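Local coordinates for clavulanic acid biosynthesis oligopeptide binding protein 2 (Streptomyces clavuligerus, PDB 2WOL), which probably binds oligopeptides as a solute-binding protein of the clavulanic acid biosynthetic pathway, at residues H295-T301 / D529-R535. Numbering follows the deposited sequence.
Sequences HTDNPRT and DKTLHFR
R535 reaches side-on across to D297: NE lies 2.8 Å from D297 OD2 and NH2 lies 2.9 Å from OD1, forming a two-nitrogen salt bridge. It is not coplanar, since carboxylate and guanidinium planes differ by 50°; OD1 stays in the guanidinium plane, whereas NH2 approaches it from above the carboxylate. With chi1 at 42°, CG of R535 sits between its backbone N and carbonyl carbon, and the extended remainder carries the guanidinium over H295 C and T296 N. Backbone bonds join the same part of the two segments: R535 N to H295 O, and the reciprocal pair D297 N to H533 O (2.9 Å) and H533 N to D297 O (2.8 Å), which mark an antiparallel hydrogen-bonded pair. At H295, a water bridges ND1 and R535 O, at 2.6 Å from each, while NE2 is hydrogen-bonded to T12 O; F534 CE1 packs 3.6 Å from H295 CB. Farther along, P299 CG meets H533 CD2 at 3.7 Å, and T531 N bonds to P299 O. T301 N then bonds to D529 O at 3.1 Å, from above the carbonyl plane.

Beyond the two segments, the polar atoms of the salt bridge have further partners: Y551 OH bonds to D297 OD2, G20 N to D297 OD1, and R535 NH2 to G16 O. Helix 280-288 packs against T296 and L532. The contact thus joins two short strands to the broken strand 523-534 of the mixed sheet. Both carboxylate oxygens of buried D297 have two partners each, an arrangement that probably favours its charged form and fixes the rotation of both groups.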
# COMPACT_ATOMS: atom_id res chain seq x y z
N HIS A 295 4.57 15.85 19.88
CA HIS A 295 5.08 14.50 19.63
C HIS A 295 4.26 13.76 18.57
O HIS A 295 4.41 12.55 18.40
CB HIS A 295 5.06 13.67 20.92
CG HIS A 295 5.83 14.26 22.05
ND1 HIS A 295 7.20 14.42 22.02
CD2 HIS A 295 5.44 14.72 23.26
CE1 HIS A 295 7.62 14.95 23.15
NE2 HIS A 295 6.57 15.15 23.92
N THR A 296 3.42 14.49 17.84
CA THR A 296 2.46 13.86 16.93
C THR A 296 2.61 14.35 15.48
O THR A 296 2.80 15.55 15.24
CB THR A 296 1.01 14.09 17.42
OG1 THR A 296 0.91 13.62 18.77
CG2 THR A 296 0.01 13.34 16.57
N ASP A 297 2.52 13.41 14.55
CA ASP A 297 2.50 13.68 13.11
C ASP A 297 1.16 13.24 12.53
O ASP A 297 0.61 12.22 12.94
CB ASP A 297 3.64 12.94 12.42
CG ASP A 297 5.00 13.41 12.87
OD1 ASP A 297 5.24 14.64 12.83
OD2 ASP A 297 5.83 12.57 13.27
N ASN A 298 0.64 14.02 11.58
CA ASN A 298 -0.68 13.77 11.00
C ASN A 298 -0.59 13.66 9.46
O ASN A 298 -1.17 14.48 8.75
CB ASN A 298 -1.64 14.88 11.44
CG ASN A 298 -3.11 14.58 11.12
OD1 ASN A 298 -3.52 13.43 10.91
ND2 ASN A 298 -3.92 15.64 11.08
N PRO A 299 0.13 12.65 8.95
CA PRO A 299 0.35 12.56 7.51
C PRO A 299 -0.84 11.97 6.76
O PRO A 299 -1.69 11.31 7.36
CB PRO A 299 1.53 11.59 7.41
CG PRO A 299 1.32 10.67 8.55
CD PRO A 299 0.77 11.53 9.67
N ARG A 300 -0.87 12.20 5.45
CA ARG A 300 -1.71 11.42 4.55
C ARG A 300 -1.08 10.04 4.44
O ARG A 300 0.15 9.92 4.44
CB ARG A 300 -1.75 12.06 3.16
CG ARG A 300 -2.53 13.35 3.09
CD ARG A 300 -2.13 14.13 1.85
NE ARG A 300 -3.01 15.27 1.61
CZ ARG A 300 -4.12 15.22 0.89
NH1 ARG A 300 -4.51 14.09 0.33
NH2 ARG A 300 -4.84 16.32 0.72
N THR A 301 -1.91 9.01 4.35
CA THR A 301 -1.43 7.63 4.22
C THR A 301 -1.31 7.18 2.77
O THR A 301 -0.77 6.11 2.48
CB THR A 301 -2.34 6.63 4.95
OG1 THR A 301 -3.64 6.64 4.35
CG2 THR A 301 -2.47 6.97 6.43
N ASP A 529 -7.20 9.26 3.07
CA ASP A 529 -7.05 8.98 4.49
C ASP A 529 -5.84 9.69 5.10
O ASP A 529 -4.82 9.92 4.43
CB ASP A 529 -7.04 7.48 4.77
CG ASP A 529 -8.43 6.86 4.71
OD1 ASP A 529 -9.38 7.45 5.29
OD2 ASP A 529 -8.59 5.79 4.09
N LYS A 530 -5.99 10.06 6.36
CA LYS A 530 -4.90 10.59 7.17
C LYS A 530 -4.83 9.79 8.46
O LYS A 530 -5.76 9.06 8.80
CB LYS A 530 -5.10 12.08 7.46
CG LYS A 530 -4.89 12.96 6.23
CD LYS A 530 -5.20 14.43 6.49
CE LYS A 530 -4.15 15.08 7.38
NZ LYS A 530 -4.37 16.55 7.50
N THR A 531 -3.71 9.91 9.16
CA THR A 531 -3.51 9.14 10.38
C THR A 531 -2.72 9.96 11.38
O THR A 531 -2.09 10.95 11.00
CB THR A 531 -2.79 7.80 10.08
OG1 THR A 531 -2.94 6.91 11.18
CG2 THR A 531 -1.31 8.02 9.78
N LEU A 532 -2.77 9.57 12.65
CA LEU A 532 -1.99 10.23 13.68
C LEU A 532 -0.93 9.28 14.23
O LEU A 532 -1.28 8.29 14.88
CB LEU A 532 -2.90 10.72 14.82
CG LEU A 532 -3.80 11.92 14.52
CD1 LEU A 532 -4.85 12.07 15.58
CD2 LEU A 532 -2.99 13.20 14.40
N HIS A 533 0.34 9.58 13.97
CA HIS A 533 1.43 8.80 14.53
C HIS A 533 2.03 9.53 15.72
O HIS A 533 2.21 10.74 15.67
CB HIS A 533 2.55 8.58 13.51
CG HIS A 533 2.14 7.82 12.29
ND1 HIS A 533 1.46 6.62 12.33
CD2 HIS A 533 2.37 8.07 10.98
CE1 HIS A 533 1.26 6.18 11.10
NE2 HIS A 533 1.81 7.04 10.26
N PHE A 534 2.37 8.78 16.77
CA PHE A 534 3.02 9.32 17.97
C PHE A 534 4.48 8.87 18.01
O PHE A 534 4.77 7.69 17.86
CB PHE A 534 2.27 8.87 19.23
CG PHE A 534 2.75 9.55 20.49
CD1 PHE A 534 2.17 10.75 20.91
CD2 PHE A 534 3.76 8.98 21.27
CE1 PHE A 534 2.60 11.38 22.07
CE2 PHE A 534 4.19 9.62 22.45
CZ PHE A 534 3.61 10.82 22.84
N ARG A 535 5.39 9.81 18.21
CA ARG A 535 6.82 9.51 18.29
C ARG A 535 7.37 9.94 19.64
O ARG A 535 7.26 11.10 20.02
CB ARG A 535 7.60 10.20 17.17
CG ARG A 535 7.17 11.65 16.92
CD ARG A 535 8.12 12.43 16.02
NE ARG A 535 7.36 13.50 15.39
CZ ARG A 535 7.09 14.68 15.95
NH1 ARG A 535 7.58 14.98 17.15
NH2 ARG A 535 6.33 15.55 15.31
O HOH W 1 8.56 13.38 20.05